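Local coordinates for DUF115 domain-containing protein (Magnetospirillum magneticum AMB-1, PDB 5MU5) that probably glycosylates flagellin as a Maf glycosyltransferase and is involved in the formation of bacterial flagella, at residues A[24-29]-A[182-187]; A[40-43]-A[47-50]; A[127-130]-A[134-137]; A[155-160]-A[164-169]. All blocks are in the same frame, centred on the assembly; numbering follows the deposited sequence.

All four contacts lie in the N-terminal Maf domain, on one side of the chain's centre. Contact 1 opens the chain order at 24-29 and closes it at 182-187, with contacts 2, 3 and 4 in series inside. Contacts 1, 3 and 4 gather round the four-stranded parallel sheet; contact 2 belongs to a separate small antiparallel sheet. Contacts 3 and 4, centres about 10 Å apart, share a buried cluster in which Leu129 meets Leu157, Ser160 and Trp166. Contacts 1 and 4, centres about 12 Å apart, add Met26, Ile182 and Ile184 to it. Contacts 2 and 4, centres about 16 Å apart, join through Val49 against Phe156 and His159. Helix 154-160 thus links the N-terminal segments to the sheet.

Contact 1: residues A[24-29]-A[182-187]; sequences PEMGER and IIIEEE. With EDO (1,2-ethanediol), chain I.
Met26 and Arg29 reach from one side of helix 24-32 to Ile182 and Ile184, where edge strand 180-183 runs out into a loop. The Met26 chain leaves with CG anti to the backbone N (chi1 -174°) and bends twice, at chi2 and chi3, bringing its methyl end round to the strand. There CE lies 4.1 Å from Ile184 CG1 and 4.3 Å from Ile182 CG2, so a single methyl group bridges two residues whose side chains point the same way. Ile184 divides its branches: CG1, anti to the carbonyl carbon (chi1 -49°), goes to Met26, while CG2, anti to the backbone N, meets Arg29. Extended from CG to NE, Arg29 runs antiparallel to the Ile184 side chain, and its NH1 comes 4.0 Å from Ile184 CG2, oblique to the guanidinium. Beside it, an ethanediol molecule, probably from the crystallisation liquor, accepts a hydrogen bond from Glu25 N at O1 (3.1 Å). Helix 154-160 flanks both segments, with Phe154 touching Met26 and Ile184 and making a cation-pi contact with Arg29. Phe19 of helix 9-22 packs on Met26 and Ile182, while Ile183 turns away toward helix 188-202.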
loop_
_atom_site.group_PDB
_atom_site.type_symbol
_atom_site.label_atom_id
_atom_site.label_comp_id
_atom_site.label_asym_id
_atom_site.label_seq_id
_atom_site.Cartn_x
_atom_site.Cartn_y
_atom_site.Cartn_z
ATOM N N PRO A 24 -16.394 7.686 21.651
ATOM C CA PRO A 24 -16.488 7.357 23.093
ATOM C C PRO A 24 -15.171 7.290 23.859
ATOM O O PRO A 24 -15.072 7.855 24.964
ATOM C CB PRO A 24 -17.243 6.009 23.128
ATOM C CG PRO A 24 -17.834 5.846 21.782
ATOM C CD PRO A 24 -17.019 6.654 20.802
ATOM N N GLU A 25 -14.182 6.609 23.301
ATOM C CA GLU A 25 -12.877 6.500 23.971
ATOM C C GLU A 25 -12.273 7.877 24.219
ATOM O O GLU A 25 -11.683 8.118 25.259
ATOM C CB GLU A 25 -11.900 5.623 23.172
ATOM C CG GLU A 25 -12.172 4.119 23.272
ATOM C CD GLU A 25 -11.206 3.268 22.445
ATOM O OE1 GLU A 25 -11.525 2.077 22.210
ATOM O OE2 GLU A 25 -10.127 3.777 22.027
ATOM N N MET A 26 -12.438 8.795 23.280
ATOM C CA MET A 26 -11.917 10.141 23.453
ATOM C C MET A 26 -12.739 10.877 24.516
ATOM O O MET A 26 -12.196 11.611 25.357
ATOM C CB MET A 26 -11.992 10.898 22.132
ATOM C CG MET A 26 -11.342 12.272 22.164
ATOM S SD MET A 26 -9.567 12.178 22.463
ATOM C CE MET A 26 -9.007 11.324 20.983
ATOM N N GLY A 27 -14.052 10.668 24.460
ATOM C CA GLY A 27 -14.980 11.241 25.417
ATOM C C GLY A 27 -14.641 10.766 26.808
ATOM O O GLY A 27 -14.632 11.560 27.746
ATOM N N GLU A 28 -14.320 9.479 26.945
ATOM C CA GLU A 28 -14.042 8.941 28.271
ATOM C C GLU A 28 -12.759 9.574 28.820
ATOM O O GLU A 28 -12.666 9.940 29.983
ATOM C CB GLU A 28 -13.968 7.413 28.255
ATOM C CG GLU A 28 -13.884 6.773 29.637
ATOM C CD GLU A 28 -14.933 7.282 30.632
ATOM O OE1 GLU A 28 -16.120 7.409 30.258
ATOM O OE2 GLU A 28 -14.569 7.548 31.802
ATOM N N ARG A 29 -11.800 9.767 27.948
ATOM C CA ARG A 29 -10.561 10.383 28.333
ATOM C C ARG A 29 -10.771 11.858 28.713
ATOM O O ARG A 29 -10.249 12.331 29.720
ATOM C CB ARG A 29 -9.571 10.230 27.183
ATOM C CG ARG A 29 -8.192 10.689 27.552
ATOM C CD ARG A 29 -7.214 10.460 26.436
ATOM N NE ARG A 29 -5.962 11.134 26.760
ATOM C CZ ARG A 29 -4.924 11.213 25.933
ATOM N NH1 ARG A 29 -4.977 10.650 24.727
ATOM N NH2 ARG A 29 -3.832 11.852 26.331
ATOM N N ILE A 182 -9.074 12.626 15.359
ATOM C CA ILE A 182 -8.326 13.492 16.250
ATOM C C ILE A 182 -7.124 12.687 16.674
ATOM O O ILE A 182 -7.260 11.631 17.239
ATOM C CB ILE A 182 -9.154 13.917 17.448
ATOM C CG1 ILE A 182 -10.354 14.739 16.942
ATOM C CG2 ILE A 182 -8.296 14.724 18.419
ATOM C CD1 ILE A 182 -11.330 15.125 18.025
ATOM N N ILE A 183 -5.941 13.204 16.379
ATOM C CA ILE A 183 -4.711 12.488 16.585
ATOM C C ILE A 183 -3.954 13.187 17.684
ATOM O O ILE A 183 -3.528 14.314 17.522
ATOM C CB ILE A 183 -3.923 12.502 15.261
ATOM C CG1 ILE A 183 -4.697 11.720 14.187
ATOM C CG2 ILE A 183 -2.520 11.955 15.449
ATOM C CD1 ILE A 183 -4.306 12.074 12.759
ATOM N N ILE A 184 -3.825 12.514 18.817
ATOM C CA ILE A 184 -3.123 13.034 19.976
ATOM C C ILE A 184 -1.783 12.320 20.059
ATOM O O ILE A 184 -1.675 11.249 20.655
ATOM C CB ILE A 184 -3.924 12.763 21.279
ATOM C CG1 ILE A 184 -5.386 13.195 21.136
ATOM C CG2 ILE A 184 -3.277 13.492 22.453
ATOM C CD1 ILE A 184 -5.574 14.662 20.824
ATOM N N GLU A 185 -0.766 12.902 19.439
ATOM C CA GLU A 185 0.558 12.285 19.385
ATOM C C GLU A 185 1.599 13.376 19.460
ATOM O O GLU A 185 1.388 14.472 18.949
ATOM C CB GLU A 185 0.738 11.484 18.073
ATOM C CG GLU A 185 -0.217 10.306 17.888
ATOM C CD GLU A 185 -0.033 9.200 18.939
ATOM O OE1 GLU A 185 1.084 9.072 19.465
ATOM O OE2 GLU A 185 -1.007 8.465 19.253
ATOM N N GLU A 186 2.727 13.056 20.068
ATOM C CA GLU A 186 3.841 13.992 20.240
ATOM C C GLU A 186 5.066 13.641 19.409
ATOM O O GLU A 186 5.994 14.415 19.346
ATOM C CB GLU A 186 4.275 13.996 21.709
ATOM C CG GLU A 186 3.175 14.445 22.656
ATOM C CD GLU A 186 3.510 14.193 24.121
ATOM O OE1 GLU A 186 4.694 14.310 24.507
ATOM O OE2 GLU A 186 2.574 13.886 24.894
ATOM N N GLU A 187 5.099 12.465 18.819
ATOM C CA GLU A 187 6.265 12.032 18.075
ATOM C C GLU A 187 6.017 12.288 16.597
ATOM O O GLU A 187 4.940 11.980 16.107
ATOM C CB GLU A 187 6.506 10.544 18.308
ATOM C CG GLU A 187 6.808 10.185 19.751
ATOM C CD GLU A 187 6.606 8.696 20.034
ATOM O OE1 GLU A 187 5.615 8.097 19.538
ATOM O OE2 GLU A 187 7.439 8.117 20.764
HETATM C C1 EDO I . -13.791 6.109 19.229
HETATM O O1 EDO I . -13.959 5.418 20.462
HETATM C C2 EDO I . -12.282 6.241 19.140
HETATM O O2 EDO I . -11.863 7.172 20.166
#

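Contact 2: residues A[40-43]-A[47-50]; sequences VVNE and LDVE
A beta hairpin pairs strand 38-41 with strand 47-51, and its last two bridges before the turn are Val40 with Asp48 and Val41 with Leu47. Val40 and Asp48 form the antiparallel hydrogen-bonded pair: Val40 N donates to Asp48 O at 2.8 Å, and Asp48 N returns a bond to Val40 O at 2.7 Å, meeting it nearly along the C=O axis. Val41 and Leu47 are the non-hydrogen-bonded pair, and on their face of the sheet Val41 CG2 rests 3.9 Å from Leu47 CD2, the two side chains crossing at a slant. On the face of Val40 and Asp48, Val40 has CG1 anti to the carbonyl carbon (chi1 -54°), which leaves CG2 to meet Glu50 CB at 4.0 Å. The buried Asp48 carboxylate is well supplied with donors. Its OD1 takes the neighbouring Val49 N at 2.7 Å, on the anti side and 27° out of the carboxylate plane, and also Tyr57 N, while OD2 takes Gly58 N. Were Asp48 an alanine, the N-H groups of Val49, Tyr57 and Gly58 would probably lose their acceptor. Asn42 ND2 stands 4.1 Å from Asp48 OD2, too far for a bond, with amide and carboxylate planes 87° apart; Asn42 OD1 accepts from Asp46 N. Strand 54-55 adds the third strand of this small sheet, with Phe55 packing on Val40, Asp48 and Glu50, and Val49 on the other face lies against Phe156 and His159 of helix 154-160.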
loop_
_atom_site.group_PDB
_atom_site.type_symbol
_atom_site.label_atom_id
_atom_site.label_comp_id
_atom_site.label_asym_id
_atom_site.label_seq_id
_atom_site.Cartn_x
_atom_site.Cartn_y
_atom_site.Cartn_z
ATOM N N VAL A 40 -7.841 30.667 30.878
ATOM C CA VAL A 40 -8.030 31.997 31.455
ATOM C C VAL A 40 -8.541 32.990 30.414
ATOM O O VAL A 40 -8.381 32.774 29.217
ATOM C CB VAL A 40 -6.718 32.537 32.080
ATOM C CG1 VAL A 40 -6.155 31.542 33.087
ATOM C CG2 VAL A 40 -5.672 32.844 31.017
ATOM N N VAL A 41 -9.174 34.063 30.882
ATOM C CA VAL A 41 -9.612 35.146 30.010
ATOM C C VAL A 41 -8.462 36.148 29.911
ATOM O O VAL A 41 -7.994 36.641 30.937
ATOM C CB VAL A 41 -10.851 35.871 30.570
ATOM C CG1 VAL A 41 -11.216 37.045 29.679
ATOM C CG2 VAL A 41 -12.029 34.916 30.696
ATOM N N ASN A 42 -7.998 36.434 28.692
ATOM C CA ASN A 42 -6.898 37.397 28.501
ATOM C C ASN A 42 -7.420 38.844 28.470
ATOM O O ASN A 42 -8.622 39.067 28.609
ATOM C CB ASN A 42 -6.055 37.053 27.257
ATOM C CG ASN A 42 -6.758 37.364 25.951
ATOM O OD1 ASN A 42 -7.868 37.873 25.932
ATOM N ND2 ASN A 42 -6.100 37.056 24.848
ATOM N N GLU A 43 -6.526 39.815 28.290
ATOM C CA GLU A 43 -6.898 41.248 28.300
ATOM C C GLU A 43 -7.888 41.628 27.199
ATOM O O GLU A 43 -8.732 42.504 27.387
ATOM C CB GLU A 43 -5.656 42.117 28.166
ATOM C CG GLU A 43 -4.709 42.011 29.347
ATOM C CD GLU A 43 -3.382 42.701 29.096
ATOM O OE1 GLU A 43 -2.965 42.806 27.911
ATOM O OE2 GLU A 43 -2.746 43.125 30.091
ATOM N N LEU A 47 -10.681 33.749 25.404
ATOM C CA LEU A 47 -10.218 32.659 26.241
ATOM C C LEU A 47 -8.826 32.267 25.756
ATOM O O LEU A 47 -8.556 32.294 24.558
ATOM C CB LEU A 47 -11.180 31.472 26.200
ATOM C CG LEU A 47 -12.486 31.666 26.979
ATOM C CD1 LEU A 47 -13.431 30.516 26.670
ATOM C CD2 LEU A 47 -12.233 31.766 28.481
ATOM N N ASP A 48 -7.951 31.921 26.698
ATOM C CA ASP A 48 -6.568 31.590 26.395
ATOM C C ASP A 48 -6.092 30.491 27.338
ATOM O O ASP A 48 -6.729 30.227 28.353
ATOM C CB ASP A 48 -5.694 32.849 26.531
ATOM C CG ASP A 48 -4.387 32.765 25.733
ATOM O OD1 ASP A 48 -4.009 31.666 25.266
ATOM O OD2 ASP A 48 -3.724 33.812 25.541
ATOM N N VAL A 49 -4.993 29.835 26.980
ATOM C CA VAL A 49 -4.386 28.786 27.802
ATOM C C VAL A 49 -3.053 29.261 28.376
ATOM O O VAL A 49 -2.108 29.539 27.639
ATOM C CB VAL A 49 -4.171 27.499 27.005
ATOM C CG1 VAL A 49 -3.609 26.407 27.896
ATOM C CG2 VAL A 49 -5.484 27.040 26.392
ATOM N N GLU A 50 -3.001 29.378 29.702
ATOM C CA GLU A 50 -1.815 29.840 30.397
ATOM C C GLU A 50 -1.143 28.663 31.086
ATOM O O GLU A 50 -1.801 27.731 31.526
ATOM C CB GLU A 50 -2.189 30.940 31.394
ATOM C CG GLU A 50 -1.019 31.556 32.165
ATOM C CD GLU A 50 -0.662 30.786 33.429
ATOM O OE1 GLU A 50 -1.589 30.343 34.139
ATOM O OE2 GLU A 50 0.544 30.627 33.722
#

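Contact 3: residues A[127-130]-A[134-137]; sequences LGLG and QLPI
Leu129 meets Gln134 and Leu135 in the glycine-rich connection from strand 123-127 to helix 134-142 of the parallel alpha/beta sheet. Leu127 closes the strand. Gly128 follows with a positive phi, a conformation in which a side chain would collide with the Leu127 carbonyl oxygen. Leu129 then makes both main contacts. Its carbonyl O accepts a hydrogen bond from Gln134 NE2 at 2.9 Å; the bond is nearly straight at NE2 (167°), with O lying close to the plane of the Gln134 amide, but it reaches the oxygen 26° out of the carbonyl plane. Gln134 CG lies between the backbone N and the carbonyl carbon (chi1 66°), and the chain bends at chi2, turning the amide back to the loop. The Leu129 side chain, CG anti to the backbone N, swings CD1 to within 3.8 Å of Leu135 CD1, the two leucines crossing at about a right angle. With a leucine in place of Gln134, the buried carbonyl of Leu129 would probably lose this donor and the loop would be less firmly tied to helix 134-142. Glu151 OE1, just after strand 146-150, accepts both the Leu129 and Gly130 N-H groups. Gln134 also packs on Ile65 of helix 61-71 and on Phe213 of strand 211-214, and Leu135 on Val164.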
loop_
_atom_site.group_PDB
_atom_site.type_symbol
_atom_site.label_atom_id
_atom_site.label_comp_id
_atom_site.label_asym_id
_atom_site.label_seq_id
_atom_site.Cartn_x
_atom_site.Cartn_y
_atom_site.Cartn_z
ATOM N N LEU A 127 -2.978 20.986 11.735
ATOM C CA LEU A 127 -1.828 20.600 12.503
ATOM C C LEU A 127 -1.878 21.549 13.660
ATOM O O LEU A 127 -1.526 22.721 13.540
ATOM C CB LEU A 127 -0.571 20.764 11.669
ATOM C CG LEU A 127 -0.769 19.924 10.412
ATOM C CD1 LEU A 127 -0.263 20.670 9.195
ATOM C CD2 LEU A 127 -0.137 18.565 10.594
ATOM N N GLY A 128 -2.384 21.042 14.770
ATOM C CA GLY A 128 -2.649 21.861 15.928
ATOM C C GLY A 128 -4.132 22.216 15.957
ATOM O O GLY A 128 -4.783 22.374 14.909
ATOM N N LEU A 129 -4.668 22.283 17.169
ATOM C CA LEU A 129 -6.030 22.723 17.404
ATOM C C LEU A 129 -5.976 24.014 18.198
ATOM O O LEU A 129 -6.619 24.995 17.840
ATOM C CB LEU A 129 -6.814 21.664 18.182
ATOM C CG LEU A 129 -8.239 22.017 18.618
ATOM C CD1 LEU A 129 -9.154 22.133 17.420
ATOM C CD2 LEU A 129 -8.755 20.957 19.557
ATOM N N GLY A 130 -5.197 24.011 19.277
ATOM C CA GLY A 130 -5.210 25.130 20.183
ATOM C C GLY A 130 -6.608 25.142 20.765
ATOM O O GLY A 130 -7.132 24.077 21.101
ATOM N N GLN A 134 -9.726 28.866 14.763
ATOM C CA GLN A 134 -9.666 28.760 13.300
ATOM C C GLN A 134 -10.781 27.925 12.672
ATOM O O GLN A 134 -11.202 28.213 11.555
ATOM C CB GLN A 134 -8.292 28.216 12.830
ATOM C CG GLN A 134 -7.944 26.771 13.222
ATOM C CD GLN A 134 -7.465 26.610 14.667
ATOM O OE1 GLN A 134 -7.413 27.571 15.422
ATOM N NE2 GLN A 134 -7.120 25.392 15.046
ATOM N N LEU A 135 -11.276 26.917 13.389
ATOM C CA LEU A 135 -12.233 25.929 12.820
ATOM C C LEU A 135 -13.496 26.449 12.156
ATOM O O LEU A 135 -13.766 26.097 11.022
ATOM C CB LEU A 135 -12.624 24.863 13.852
ATOM C CG LEU A 135 -11.579 23.803 14.150
ATOM C CD1 LEU A 135 -12.136 22.846 15.193
ATOM C CD2 LEU A 135 -11.165 23.040 12.902
ATOM N N PRO A 136 -14.294 27.258 12.859
ATOM C CA PRO A 136 -15.479 27.770 12.192
ATOM C C PRO A 136 -15.164 28.319 10.812
ATOM O O PRO A 136 -15.842 27.987 9.855
ATOM C CB PRO A 136 -15.937 28.909 13.106
ATOM C CG PRO A 136 -15.375 28.605 14.450
ATOM C CD PRO A 136 -14.166 27.744 14.250
ATOM N N ILE A 137 -14.123 29.136 10.714
ATOM C CA ILE A 137 -13.756 29.791 9.450
ATOM C C ILE A 137 -13.316 28.802 8.362
ATOM O O ILE A 137 -13.787 28.880 7.236
ATOM C CB ILE A 137 -12.645 30.850 9.666
ATOM C CG1 ILE A 137 -13.149 31.962 10.593
ATOM C CG2 ILE A 137 -12.202 31.451 8.328
ATOM C CD1 ILE A 137 -12.061 32.849 11.172
#

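Contact 4: residues A[155-160]-A[164-169]; sequences DFLYHS and VDWRPL
A tight connection between helices 154-160 and 166-171 is held by Ser160 and Trp166, which bury the largest areas against the opposing segment, with Leu157 and Val164 packed beside them; it is part of the beta-alpha-beta crossover between adjacent parallel strands 146-150 and 180-183. Ser160 bonds to the second segment twice. Its carbonyl O accepts Val164 N at 2.8 Å, tying the loop back to Ser160, and its OG accepts Trp166 NE1 at 3.0 Å. The hydroxyl lies 8° out of the indole plane, so the N-H points at it edge-on. OG stands between the backbone N and the carbonyl carbon of Ser160 (chi1 80°), which places it before the indole N-H. The rotation of the indole is held by this bond together with the packing of Val164 and Leu157. Val164 CG1 covers one face of the indole toward its rim, while its CG2 touches Ser160 CB. Phe19 of helix 9-22 meets the same indole edge-to-face, and Asn15 binds the backbone of Val164 and Trp166. Past the serine, Leu157 CD1 presses obliquely on the benzo ring, 3.5 Å from Trp166 CZ2.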
loop_
_atom_site.group_PDB
_atom_site.type_symbol
_atom_site.label_atom_id
_atom_site.label_comp_id
_atom_site.label_asym_id
_atom_site.label_seq_id
_atom_site.Cartn_x
_atom_site.Cartn_y
_atom_site.Cartn_z
ATOM N N ASP A 155 -4.296 18.854 26.634
ATOM C CA ASP A 155 -4.913 19.960 27.351
ATOM C C ASP A 155 -5.673 20.887 26.433
ATOM O O ASP A 155 -6.757 21.356 26.780
ATOM C CB ASP A 155 -3.884 20.770 28.148
ATOM C CG ASP A 155 -3.441 20.064 29.420
ATOM O OD1 ASP A 155 -3.681 18.835 29.564
ATOM O OD2 ASP A 155 -2.866 20.763 30.287
ATOM N N PHE A 156 -5.116 21.152 25.262
ATOM C CA PHE A 156 -5.768 22.043 24.314
ATOM C C PHE A 156 -7.114 21.490 23.853
ATOM O O PHE A 156 -8.087 22.227 23.752
ATOM C CB PHE A 156 -4.869 22.340 23.105
ATOM C CG PHE A 156 -3.587 23.076 23.446
ATOM C CD1 PHE A 156 -3.404 23.695 24.688
ATOM C CD2 PHE A 156 -2.574 23.204 22.488
ATOM C CE1 PHE A 156 -2.230 24.376 24.971
ATOM C CE2 PHE A 156 -1.396 23.885 22.776
ATOM C CZ PHE A 156 -1.226 24.470 24.015
ATOM N N LEU A 157 -7.173 20.199 23.577
ATOM C CA LEU A 157 -8.445 19.592 23.204
ATOM C C LEU A 157 -9.422 19.724 24.373
ATOM O O LEU A 157 -10.578 20.093 24.186
ATOM C CB LEU A 157 -8.270 18.115 22.843
ATOM C CG LEU A 157 -9.578 17.396 22.511
ATOM C CD1 LEU A 157 -10.202 17.948 21.228
ATOM C CD2 LEU A 157 -9.337 15.897 22.398
ATOM N N TYR A 158 -8.933 19.432 25.573
ATOM C CA TYR A 158 -9.749 19.502 26.771
ATOM C C TYR A 158 -10.316 20.895 26.977
ATOM O O TYR A 158 -11.500 21.035 27.202
ATOM C CB TYR A 158 -8.942 19.060 27.993
ATOM C CG TYR A 158 -9.706 19.158 29.283
ATOM C CD1 TYR A 158 -10.548 18.130 29.689
ATOM C CD2 TYR A 158 -9.596 20.281 30.099
ATOM C CE1 TYR A 158 -11.257 18.223 30.865
ATOM C CE2 TYR A 158 -10.314 20.387 31.278
ATOM C CZ TYR A 158 -11.129 19.337 31.661
ATOM O OH TYR A 158 -11.847 19.398 32.831
ATOM N N HIS A 159 -9.475 21.928 26.877
ATOM C CA HIS A 159 -9.940 23.315 27.013
ATOM C C HIS A 159 -10.813 23.743 25.856
ATOM O O HIS A 159 -11.632 24.629 26.034
ATOM C CB HIS A 159 -8.777 24.301 27.083
ATOM C CG HIS A 159 -7.940 24.160 28.300
ATOM N ND1 HIS A 159 -8.479 24.143 29.565
ATOM C CD2 HIS A 159 -6.599 24.050 28.458
ATOM C CE1 HIS A 159 -7.508 24.022 30.455
ATOM N NE2 HIS A 159 -6.356 23.971 29.809
ATOM N N SER A 160 -10.606 23.151 24.670
ATOM C CA SER A 160 -11.401 23.475 23.465
ATOM C C SER A 160 -12.896 23.161 23.650
ATOM O O SER A 160 -13.748 23.642 22.869
ATOM C CB SER A 160 -10.893 22.729 22.226
ATOM O OG SER A 160 -11.371 21.392 22.217
ATOM N N VAL A 164 -15.097 25.489 21.192
ATOM C CA VAL A 164 -15.501 24.995 19.893
ATOM C C VAL A 164 -16.896 24.396 19.977
ATOM O O VAL A 164 -17.260 23.826 20.993
ATOM C CB VAL A 164 -14.533 23.910 19.441
ATOM C CG1 VAL A 164 -14.963 23.308 18.117
ATOM C CG2 VAL A 164 -13.133 24.482 19.344
ATOM N N ASP A 165 -17.665 24.515 18.903
ATOM C CA ASP A 165 -18.936 23.831 18.804
ATOM C C ASP A 165 -18.645 22.457 18.182
ATOM O O ASP A 165 -18.694 22.280 16.973
ATOM C CB ASP A 165 -19.928 24.629 17.951
ATOM C CG ASP A 165 -21.359 24.131 18.109
ATOM O OD1 ASP A 165 -21.560 23.008 18.623
ATOM O OD2 ASP A 165 -22.289 24.867 17.720
ATOM N N TRP A 166 -18.339 21.485 19.032
ATOM C CA TRP A 166 -17.922 20.170 18.584
ATOM C C TRP A 166 -18.983 19.229 18.016
ATOM O O TRP A 166 -18.656 18.318 17.250
ATOM C CB TRP A 166 -17.246 19.458 19.739
ATOM C CG TRP A 166 -15.843 19.827 19.938
ATOM C CD1 TRP A 166 -15.319 20.553 20.964
ATOM C CD2 TRP A 166 -14.756 19.458 19.101
ATOM N NE1 TRP A 166 -13.964 20.649 20.822
ATOM C CE2 TRP A 166 -13.587 19.995 19.677
ATOM C CE3 TRP A 166 -14.652 18.726 17.912
ATOM C CZ2 TRP A 166 -12.312 19.822 19.105
ATOM C CZ3 TRP A 166 -13.392 18.554 17.331
ATOM C CH2 TRP A 166 -12.235 19.100 17.930
ATOM N N ARG A 167 -20.231 19.408 18.406
ATOM C CA ARG A 167 -21.277 18.486 17.993
ATOM C C ARG A 167 -21.457 18.362 16.478
ATOM O O ARG A 167 -21.533 17.261 15.987
ATOM C CB ARG A 167 -22.627 18.762 18.688
ATOM C CG ARG A 167 -23.727 17.828 18.173
ATOM C CD ARG A 167 -24.964 17.746 19.039
ATOM N NE ARG A 167 -24.776 16.881 20.199
ATOM C CZ ARG A 167 -24.920 15.555 20.200
ATOM N NH1 ARG A 167 -25.230 14.888 19.096
ATOM N NH2 ARG A 167 -24.728 14.881 21.320
ATOM N N PRO A 168 -21.541 19.485 15.746
ATOM C CA PRO A 168 -21.680 19.357 14.299
ATOM C C PRO A 168 -20.488 18.623 13.670
ATOM O O PRO A 168 -20.669 17.893 12.711
ATOM C CB PRO A 168 -21.743 20.809 13.827
ATOM C CG PRO A 168 -22.243 21.576 15.008
ATOM C CD PRO A 168 -21.577 20.899 16.171
ATOM N N LEU A 169 -19.293 18.776 14.232
ATOM C CA LEU A 169 -18.132 18.029 13.745
ATOM C C LEU A 169 -18.254 16.546 14.052
ATOM O O LEU A 169 -18.145 15.704 13.158
ATOM C CB LEU A 169 -16.850 18.565 14.371
ATOM C CG LEU A 169 -16.476 19.967 13.914
ATOM C CD1 LEU A 169 -15.286 20.507 14.691
ATOM C CD2 LEU A 169 -16.157 19.909 12.436
#